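Local atomic coordinates of dodecin (Thermus thermophilus, PDB entry 2UX9), a protein that binds and sequesters flavins such as FMN and FAD, probably as a storage protein, and can also bind coenzyme A, as a hollow spherical dodecamer. Residues Tyr5-Leu10 against Val59-Phe64; Val11-Glu16 against Glu55-Leu60. The protein carries 1 engineered substitution. One frame throughout, in Å; residues are numbered along the deposited sequence.

Interaction 1 of 2, residues Tyr5-Leu10 against Val59-Phe64; sequences YKKVEL and VLEVGF. With FMN (flavin mononucleotide), chain P.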
loop_
_atom_site.group_PDB
_atom_site.type_symbol
_atom_site.label_atom_id
_atom_site.label_comp_id
_atom_site.label_asym_id
_atom_site.label_seq_id
_atom_site.Cartn_x
_atom_site.Cartn_y
_atom_site.Cartn_z
ATOM N N TYR C 5 -23.482 -6.311 -5.793
ATOM C CA TYR C 5 -22.999 -5.333 -6.753
ATOM C C TYR C 5 -21.826 -5.911 -7.513
ATOM O O TYR C 5 -21.112 -6.786 -7.013
ATOM C CB TYR C 5 -22.557 -4.041 -6.047
ATOM C CG TYR C 5 -23.624 -3.396 -5.201
ATOM C CD1 TYR C 5 -24.375 -2.333 -5.679
ATOM C CD2 TYR C 5 -23.889 -3.859 -3.916
ATOM C CE1 TYR C 5 -25.350 -1.737 -4.902
ATOM C CE2 TYR C 5 -24.863 -3.272 -3.128
ATOM C CZ TYR C 5 -25.594 -2.217 -3.629
ATOM O OH TYR C 5 -26.568 -1.628 -2.849
ATOM N N LYS C 6 -21.616 -5.411 -8.727
ATOM C CA LYS C 6 -20.423 -5.711 -9.493
ATOM C C LYS C 6 -19.619 -4.432 -9.668
ATOM O O LYS C 6 -20.185 -3.352 -9.821
ATOM C CB LYS C 6 -20.778 -6.320 -10.856
ATOM C CG LYS C 6 -19.549 -6.544 -11.718
ATOM C CD LYS C 6 -19.689 -7.618 -12.756
ATOM C CE LYS C 6 -18.307 -7.927 -13.349
ATOM N NZ LYS C 6 -18.335 -8.814 -14.534
ATOM N N LYS C 7 -18.294 -4.546 -9.626
ATOM C CA LYS C 7 -17.407 -3.449 -9.980
ATOM C C LYS C 7 -16.671 -3.791 -11.260
ATOM O O LYS C 7 -16.177 -4.912 -11.406
ATOM C CB LYS C 7 -16.410 -3.182 -8.860
ATOM C CG LYS C 7 -17.082 -2.716 -7.584
ATOM C CD LYS C 7 -16.143 -2.646 -6.393
ATOM C CE LYS C 7 -15.165 -1.510 -6.529
ATOM N NZ LYS C 7 -14.161 -1.500 -5.406
ATOM N N VAL C 8 -16.610 -2.838 -12.192
ATOM C CA VAL C 8 -15.776 -2.967 -13.388
ATOM C C VAL C 8 -14.807 -1.800 -13.493
ATOM O O VAL C 8 -15.119 -0.689 -13.083
ATOM C CB VAL C 8 -16.604 -3.074 -14.674
ATOM C CG1 VAL C 8 -17.469 -4.319 -14.644
ATOM C CG2 VAL C 8 -17.437 -1.831 -14.887
ATOM N N GLU C 9 -13.634 -2.065 -14.050
ATOM C CA GLU C 9 -12.580 -1.075 -14.175
ATOM C C GLU C 9 -12.527 -0.496 -15.589
ATOM O O GLU C 9 -12.332 -1.222 -16.568
ATOM C CB GLU C 9 -11.247 -1.692 -13.807
ATOM C CG GLU C 9 -10.149 -0.684 -13.552
ATOM C CD GLU C 9 -8.863 -1.333 -13.089
ATOM O OE1 GLU C 9 -8.795 -2.576 -13.035
ATOM O OE2 GLU C 9 -7.921 -0.601 -12.790
ATOM N N LEU C 10 -12.724 0.813 -15.679
ATOM C CA LEU C 10 -12.717 1.547 -16.936
ATOM C C LEU C 10 -11.638 2.605 -16.887
ATOM O O LEU C 10 -11.191 3.013 -15.798
ATOM C CB LEU C 10 -14.065 2.227 -17.168
ATOM C CG LEU C 10 -15.271 1.295 -17.172
ATOM C CD1 LEU C 10 -16.574 2.074 -17.326
ATOM C CD2 LEU C 10 -15.162 0.218 -18.236
ATOM N N VAL C 59 -8.381 6.241 -14.414
ATOM C CA VAL C 59 -8.689 4.842 -14.213
ATOM C C VAL C 59 -9.647 4.783 -13.050
ATOM O O VAL C 59 -9.329 5.270 -11.972
ATOM C CB VAL C 59 -7.427 4.036 -13.877
ATOM C CG1 VAL C 59 -7.772 2.533 -13.706
ATOM C CG2 VAL C 59 -6.338 4.257 -14.939
ATOM N N LEU C 60 -10.833 4.221 -13.262
ATOM C CA LEU C 60 -11.804 4.172 -12.194
ATOM C C LEU C 60 -12.551 2.861 -12.139
ATOM O O LEU C 60 -12.714 2.172 -13.143
ATOM C CB LEU C 60 -12.764 5.366 -12.257
ATOM C CG LEU C 60 -13.687 5.499 -13.466
ATOM C CD1 LEU C 60 -14.656 6.678 -13.314
ATOM C CD2 LEU C 60 -12.921 5.640 -14.765
ATOM N N GLU C 61 -12.958 2.500 -10.937
ATOM C CA GLU C 61 -13.881 1.395 -10.696
ATOM C C GLU C 61 -15.290 1.949 -10.684
ATOM O O GLU C 61 -15.528 3.001 -10.081
ATOM C CB GLU C 61 -13.598 0.758 -9.338
ATOM C CG GLU C 61 -12.223 0.112 -9.215
ATOM C CD GLU C 61 -12.166 -1.274 -9.818
ATOM O OE1 GLU C 61 -11.062 -1.846 -9.869
ATOM O OE2 GLU C 61 -13.220 -1.796 -10.239
ATOM N N VAL C 62 -16.211 1.250 -11.327
ATOM C CA VAL C 62 -17.597 1.662 -11.366
ATOM C C VAL C 62 -18.415 0.522 -10.759
ATOM O O VAL C 62 -18.306 -0.629 -11.202
ATOM C CB VAL C 62 -18.019 1.957 -12.807
ATOM C CG1 VAL C 62 -19.449 2.336 -12.857
ATOM C CG2 VAL C 62 -17.129 3.080 -13.401
ATOM N N GLY C 63 -19.208 0.837 -9.738
ATOM C CA GLY C 63 -20.048 -0.132 -9.049
ATOM C C GLY C 63 -21.502 -0.005 -9.450
ATOM O O GLY C 63 -22.053 1.106 -9.493
ATOM N N PHE C 64 -22.129 -1.139 -9.723
ATOM C CA PHE C 64 -23.530 -1.173 -10.114
ATOM C C PHE C 64 -24.264 -2.348 -9.473
ATOM O O PHE C 64 -23.686 -3.399 -9.232
ATOM C CB PHE C 64 -23.707 -1.150 -11.653
ATOM C CG PHE C 64 -23.079 -2.305 -12.392
ATOM C CD1 PHE C 64 -23.854 -3.347 -12.851
ATOM C CD2 PHE C 64 -21.727 -2.312 -12.701
ATOM C CE1 PHE C 64 -23.297 -4.395 -13.581
ATOM C CE2 PHE C 64 -21.174 -3.359 -13.413
ATOM C CZ PHE C 64 -21.959 -4.390 -13.851
HETATM N N1 FMN P . -22.128 5.968 -2.000
HETATM C C2 FMN P . -21.490 7.179 -2.069
HETATM O O2 FMN P . -22.144 8.217 -2.046
HETATM N N3 FMN P . -20.120 7.242 -2.139
HETATM C C4 FMN P . -19.367 6.093 -2.144
HETATM O O4 FMN P . -18.213 6.188 -2.578
HETATM C C4A FMN P . -20.006 4.862 -2.050
HETATM N N5 FMN P . -19.290 3.687 -2.010
HETATM C C5A FMN P . -19.923 2.465 -1.926
HETATM C C6 FMN P . -19.161 1.295 -1.909
HETATM C C7 FMN P . -19.777 0.052 -1.834
HETATM C C7M FMN P . -18.940 -1.182 -1.595
HETATM C C8 FMN P . -21.172 -0.003 -1.783
HETATM C C8M FMN P . -21.892 -1.317 -1.804
HETATM C C9 FMN P . -21.934 1.154 -1.804
HETATM C C9A FMN P . -21.314 2.405 -1.883
HETATM N N10 FMN P . -22.044 3.591 -1.913
HETATM C C10 FMN P . -21.389 4.807 -1.980
HETATM C "C1'" FMN P . -23.555 3.588 -1.978
HETATM C "C2'" FMN P . -24.060 3.221 -3.377
HETATM O "O2'" FMN P . -23.646 4.206 -4.302
HETATM C "C3'" FMN P . -25.586 3.107 -3.420
HETATM O "O3'" FMN P . -26.191 4.334 -3.070
HETATM C "C4'" FMN P . -26.134 2.031 -2.487
HETATM O "O4'" FMN P . -25.381 0.841 -2.593
HETATM C "C5'" FMN P . -27.576 1.720 -2.839
HETATM O "O5'" FMN P . -27.544 1.148 -4.120
HETATM P P FMN P . -28.840 0.493 -4.773
HETATM O O1P FMN P . -28.537 0.205 -6.230
HETATM O O2P FMN P . -29.139 -0.793 -4.041
HETATM O O3P FMN P . -30.000 1.455 -4.641
#

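Interaction 2 of 2, residues Val11-Glu16 against Glu55-Leu60; sequences VGTSEE and EYQVVL. With NA (sodium ion), chain N; FMN (flavin mononucleotide), chain H; FMN (flavin mononucleotide), chain B.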
loop_
_atom_site.group_PDB
_atom_site.type_symbol
_atom_site.label_atom_id
_atom_site.label_comp_id
_atom_site.label_asym_id
_atom_site.label_seq_id
_atom_site.Cartn_x
_atom_site.Cartn_y
_atom_site.Cartn_z
ATOM N N VAL C 11 -11.224 3.055 -18.061
ATOM C CA VAL C 11 -10.373 4.222 -18.177
ATOM C C VAL C 11 -11.068 5.223 -19.076
ATOM O O VAL C 11 -11.272 4.964 -20.267
ATOM C CB VAL C 11 -8.995 3.894 -18.745
ATOM C CG1 VAL C 11 -8.088 5.130 -18.641
ATOM C CG2 VAL C 11 -8.368 2.673 -18.048
ATOM N N GLY C 12 -11.471 6.349 -18.503
ATOM C CA GLY C 12 -12.017 7.438 -19.279
ATOM C C GLY C 12 -10.893 8.342 -19.715
ATOM O O GLY C 12 -9.929 8.560 -18.976
ATOM N N THR C 13 -11.001 8.887 -20.915
ATOM C CA THR C 13 -10.005 9.839 -21.385
ATOM C C THR C 13 -10.657 11.106 -21.919
ATOM O O THR C 13 -11.791 11.084 -22.406
ATOM C CB THR C 13 -9.094 9.249 -22.474
ATOM O OG1 THR C 13 -9.776 9.182 -23.734
ATOM C CG2 THR C 13 -8.610 7.875 -22.080
ATOM N N SER C 14 -9.924 12.208 -21.828
ATOM C CA SER C 14 -10.359 13.478 -22.392
ATOM C C SER C 14 -9.183 14.408 -22.551
ATOM O O SER C 14 -8.277 14.399 -21.729
ATOM C CB SER C 14 -11.398 14.147 -21.506
ATOM O OG SER C 14 -11.794 15.382 -22.091
ATOM N N GLU C 15 -9.209 15.226 -23.598
ATOM C CA GLU C 15 -8.218 16.279 -23.743
ATOM C C GLU C 15 -8.544 17.468 -22.830
ATOM O O GLU C 15 -7.682 18.309 -22.584
ATOM C CB GLU C 15 -8.140 16.764 -25.196
ATOM C CG GLU C 15 -7.736 15.679 -26.180
ATOM C CD GLU C 15 -7.461 16.202 -27.578
ATOM O OE1 GLU C 15 -7.932 17.310 -27.908
ATOM O OE2 GLU C 15 -6.775 15.498 -28.354
ATOM N N GLU C 16 -9.777 17.534 -22.332
ATOM C CA GLU C 16 -10.262 18.743 -21.649
ATOM C C GLU C 16 -9.882 18.806 -20.170
ATOM O O GLU C 16 -9.539 19.862 -19.661
ATOM C CB GLU C 16 -11.784 18.836 -21.741
ATOM C CG GLU C 16 -12.395 18.814 -23.127
ATOM C CD GLU C 16 -13.921 18.702 -23.065
ATOM O OE1 GLU C 16 -14.519 19.205 -22.087
ATOM O OE2 GLU C 16 -14.525 18.096 -23.977
ATOM N N GLU C 55 -3.767 13.752 -23.548
ATOM C CA GLU C 55 -4.961 13.117 -22.984
ATOM C C GLU C 55 -4.818 12.931 -21.477
ATOM O O GLU C 55 -3.797 12.413 -21.026
ATOM C CB GLU C 55 -5.177 11.742 -23.607
ATOM C CG GLU C 55 -5.507 11.763 -25.079
ATOM C CD GLU C 55 -6.930 12.190 -25.362
ATOM O OE1 GLU C 55 -7.733 12.330 -24.417
ATOM O OE2 GLU C 55 -7.278 12.366 -26.554
ATOM N N TYR C 56 -5.822 13.353 -20.710
ATOM C CA TYR C 56 -5.990 12.936 -19.315
ATOM C C TYR C 56 -6.619 11.558 -19.351
ATOM O O TYR C 56 -7.522 11.309 -20.146
ATOM C CB TYR C 56 -6.926 13.880 -18.552
ATOM C CG TYR C 56 -6.380 15.278 -18.383
ATOM C CD1 TYR C 56 -5.516 15.581 -17.338
ATOM C CD2 TYR C 56 -6.705 16.286 -19.272
ATOM C CE1 TYR C 56 -5.010 16.843 -17.175
ATOM C CE2 TYR C 56 -6.191 17.572 -19.115
ATOM C CZ TYR C 56 -5.345 17.834 -18.059
ATOM O OH TYR C 56 -4.803 19.081 -17.886
ATOM N N GLN C 57 -6.135 10.657 -18.498
ATOM C CA GLN C 57 -6.621 9.287 -18.438
ATOM C C GLN C 57 -6.939 8.952 -16.989
ATOM O O GLN C 57 -6.040 8.936 -16.147
ATOM C CB GLN C 57 -5.555 8.335 -18.987
ATOM C CG GLN C 57 -5.171 8.612 -20.444
ATOM C CD GLN C 57 -3.949 7.847 -20.895
ATOM O OE1 GLN C 57 -3.108 7.500 -20.074
ATOM N NE2 GLN C 57 -3.836 7.587 -22.206
ATOM N N VAL C 58 -8.209 8.727 -16.678
ATOM C CA VAL C 58 -8.609 8.472 -15.306
ATOM C C VAL C 58 -9.082 7.031 -15.217
ATOM O O VAL C 58 -10.031 6.642 -15.900
ATOM C CB VAL C 58 -9.692 9.438 -14.862
ATOM C CG1 VAL C 58 -10.107 9.132 -13.434
ATOM C CG2 VAL C 58 -9.186 10.868 -14.977
ATOM N N VAL C 59 -8.381 6.241 -14.414
ATOM C CA VAL C 59 -8.689 4.842 -14.213
ATOM C C VAL C 59 -9.647 4.783 -13.050
ATOM O O VAL C 59 -9.329 5.270 -11.972
ATOM C CB VAL C 59 -7.427 4.036 -13.877
ATOM C CG1 VAL C 59 -7.772 2.533 -13.706
ATOM C CG2 VAL C 59 -6.338 4.257 -14.939
ATOM N N LEU C 60 -10.833 4.221 -13.262
ATOM C CA LEU C 60 -11.804 4.172 -12.194
ATOM C C LEU C 60 -12.551 2.861 -12.139
ATOM O O LEU C 60 -12.714 2.172 -13.143
ATOM C CB LEU C 60 -12.764 5.366 -12.257
ATOM C CG LEU C 60 -13.687 5.499 -13.466
ATOM C CD1 LEU C 60 -14.656 6.678 -13.314
ATOM C CD2 LEU C 60 -12.921 5.640 -14.765
HETATM NA NA NA N . -9.381 11.489 -26.784
HETATM N N1 FMN H . 0.757 5.695 -22.611
HETATM C C2 FMN H . -0.456 6.187 -22.235
HETATM O O2 FMN H . -1.208 6.603 -23.100
HETATM N N3 FMN H . -0.833 6.181 -20.907
HETATM C C4 FMN H . 0.011 5.678 -19.940
HETATM O O4 FMN H . -0.171 6.046 -18.777
HETATM C C4A FMN H . 1.239 5.163 -20.328
HETATM N N5 FMN H . 2.082 4.610 -19.391
HETATM C C5A FMN H . 3.303 4.099 -19.765
HETATM C C6 FMN H . 4.137 3.560 -18.790
HETATM C C7 FMN H . 5.382 3.041 -19.140
HETATM C C7M FMN H . 6.169 2.291 -18.108
HETATM C C8 FMN H . 5.782 3.076 -20.480
HETATM C C8M FMN H . 7.150 2.618 -20.899
HETATM C C9 FMN H . 4.941 3.601 -21.451
HETATM C C9A FMN H . 3.697 4.123 -21.101
HETATM N N10 FMN H . 2.838 4.676 -22.060
HETATM C C10 FMN H . 1.608 5.169 -21.666
HETATM C "C1'" FMN H . 3.254 4.817 -23.510
HETATM C "C2'" FMN H . 4.248 5.964 -23.698
HETATM O "O2'" FMN H . 3.625 7.196 -23.402
HETATM C "C3'" FMN H . 4.811 6.035 -25.118
HETATM O "O3'" FMN H . 3.769 6.257 -26.044
HETATM C "C4'" FMN H . 5.580 4.778 -25.512
HETATM O "O4'" FMN H . 6.445 4.390 -24.466
HETATM C "C5'" FMN H . 6.399 5.010 -26.776
HETATM O "O5'" FMN H . 7.270 6.093 -26.527
HETATM P P FMN H . 8.381 6.520 -27.595
HETATM O O1P FMN H . 9.012 7.792 -27.073
HETATM O O2P FMN H . 9.431 5.439 -27.724
HETATM O O3P FMN H . 7.722 6.769 -28.932
HETATM N N1 FMN B . 1.462 1.968 -23.201
HETATM C C2 FMN B . 2.641 1.362 -22.893
HETATM O O2 FMN B . 3.478 1.238 -23.772
HETATM N N3 FMN B . 2.892 0.930 -21.605
HETATM C C4 FMN B . 1.953 1.105 -20.611
HETATM O O4 FMN B . 2.030 0.376 -19.619
HETATM C C4A FMN B . 0.759 1.737 -20.925
HETATM N N5 FMN B . -0.177 1.969 -19.942
HETATM C C5A FMN B . -1.365 2.594 -20.243
HETATM C C6 FMN B . -2.296 2.800 -19.229
HETATM C C7 FMN B . -3.510 3.423 -19.508
HETATM C C7M FMN B . -4.402 3.810 -18.366
HETATM C C8 FMN B . -3.782 3.832 -20.817
HETATM C C8M FMN B . -5.112 4.423 -21.191
HETATM C C9 FMN B . -2.846 3.638 -21.823
HETATM C C9A FMN B . -1.632 3.011 -21.546
HETATM N N10 FMN B . -0.678 2.785 -22.547
HETATM C C10 FMN B . 0.518 2.172 -22.220
HETATM C "C1'" FMN B . -0.953 3.129 -23.996
HETATM C "C2'" FMN B . -1.907 2.121 -24.639
HETATM O "O2'" FMN B . -1.295 0.851 -24.703
HETATM C "C3'" FMN B . -2.333 2.524 -26.051
HETATM O "O3'" FMN B . -1.205 2.599 -26.897
HETATM C "C4'" FMN B . -3.081 3.853 -26.087
HETATM O "O4'" FMN B . -4.046 3.893 -25.057
HETATM C "C5'" FMN B . -3.774 4.058 -27.429
HETATM O "O5'" FMN B . -4.647 2.965 -27.628
HETATM P P FMN B . -5.646 2.926 -28.876
HETATM O O1P FMN B . -6.303 1.563 -28.857
HETATM O O2P FMN B . -6.696 4.006 -28.745
HETATM O O3P FMN B . -4.861 3.114 -30.154
HETATM O O HOH W 1 -10.169 9.949 -27.529
HETATM O O HOH W 2 -9.822 11.535 -24.983
HETATM O O HOH W 3 -10.020 13.023 -27.202
#

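Interaction 1 of 2, residues Tyr5-Leu10 against Val59-Phe64
The Phe64 ring carries Lys6 on one face, with CB 4.1 Å from the ring centroid and 26° off its normal, a CH-pi contact; at the ring edge, Val8 CG1 meets Phe64 CE2 at 4.0 Å. Phe64 CG sits between its own backbone N and carbonyl carbon (chi1 61°), which lays the ring alongside the Lys6 chain, whose extended end leads off to coenzyme A. The Tyr5 ring has the C8M methyl of FMN over one face and that FMN's ester oxygen O5' at its edge, while FMN O4' donates to Tyr5 OH at 2.8 Å. A phenylalanine in place of Tyr5 would probably leave this ribityl hydroxyl without its acceptor. Along the two strands, paired backbone bonds join Lys6 with Phe64, Val8 with Val62 and Leu10 with Leu60; Val62 N to Val8 O measures 2.8 Å. On the Lys6 side of the sheet, Leu10 CD1 meets Val62 CG2 at 4.1 Å. On the other, Glu9 slants across Glu61, whose second conformer makes the closeness of these like charges doubtful; Lys7 of a neighbouring subunit bridges to Glu9. This is the antiparallel pairing of first and last strands in the dodecin fold, its end lining the FMN and coenzyme A sites.

Interaction 2 of 2, residues Val11-Glu16 against Glu55-Leu60
Backbone hydrogen bonds tie Gly12 to Val58 and Ser14 to Tyr56, each pair bonded in both directions; Val58 N to Gly12 O measures 2.9 Å. The strand axes run at 161°, so the pairing is antiparallel; the non-hydrogen-bonded pair Thr13-Gln57 lies between them and Val11-Val59 just before. A further bond lies within the first segment: Glu16 N donates to Ser14 OG at 3.0 Å, an ST turn where the strand gives way to loop.

Side-chain packing gathers on the face of Val11, Thr13, Gln57 and Val59. Val11 CG2 crosses to Val59 CG2 at 4.0 Å, and both valines reach the dimethylbenzene end of one flavin, with Val11 CG1 3.9 Å from its C7M. Thr13 and Gln57 lie side by side, CG2 of the threonine 3.9 Å from CG of the glutamine. On the other face, the Tyr56 ring turns its edge to the carbonyl oxygens of Ser14 and Glu15, and Tyr56 also packs on Leu18 of helix 18-32.

Among the polar side chains, Thr13 OG1 is hydrogen-bonded to the backbone O of Lys3 of a neighbouring subunit. Ligands take the polar ends of Gln57 and Glu55. Gln57 grips a second FMN at two points: flavin N3 donates to its OE1 at 2.8 Å. Its NE2 donates in turn to flavin O2 at 2.9 Å. Both bonds are nearly straight, and together they fix the rotation of the amide. Glu55, bent at chi2 (-76°), brings OE2 to 2.3 Å from a modelled sodium ion; the ion's waters lie implausibly close, so the rest of that site is doubtful.

With Arg45 and Thr47 of strand 36-49 nearby, Gln57 belongs to the dodecin flavin pocket, which is shared between neighbouring subunits.

In the fold
Interactions 1 and 2 are successive lengths of one antiparallel pairing, strand 4-14 against strand 52-65, and share Val59 and Leu60; their centres lie 15 Å apart. Both are largely buried, but interaction 2 frays into solvent at Glu15 and Glu16, whereas no touching residue of interaction 1 is exposed. In both, one sheet face packs on helix 18-32, through Leu10, Leu60 and Val62 in the first and Ser14, Tyr56 and Val58 in the second. The opposite faces differ: charged Lys7, Glu9 and Glu61 in interaction 1, valines and an amide in interaction 2. Different FMN molecules are held at the two ends: by the ribityl chain at Tyr5, by the flavin ring at Gln57.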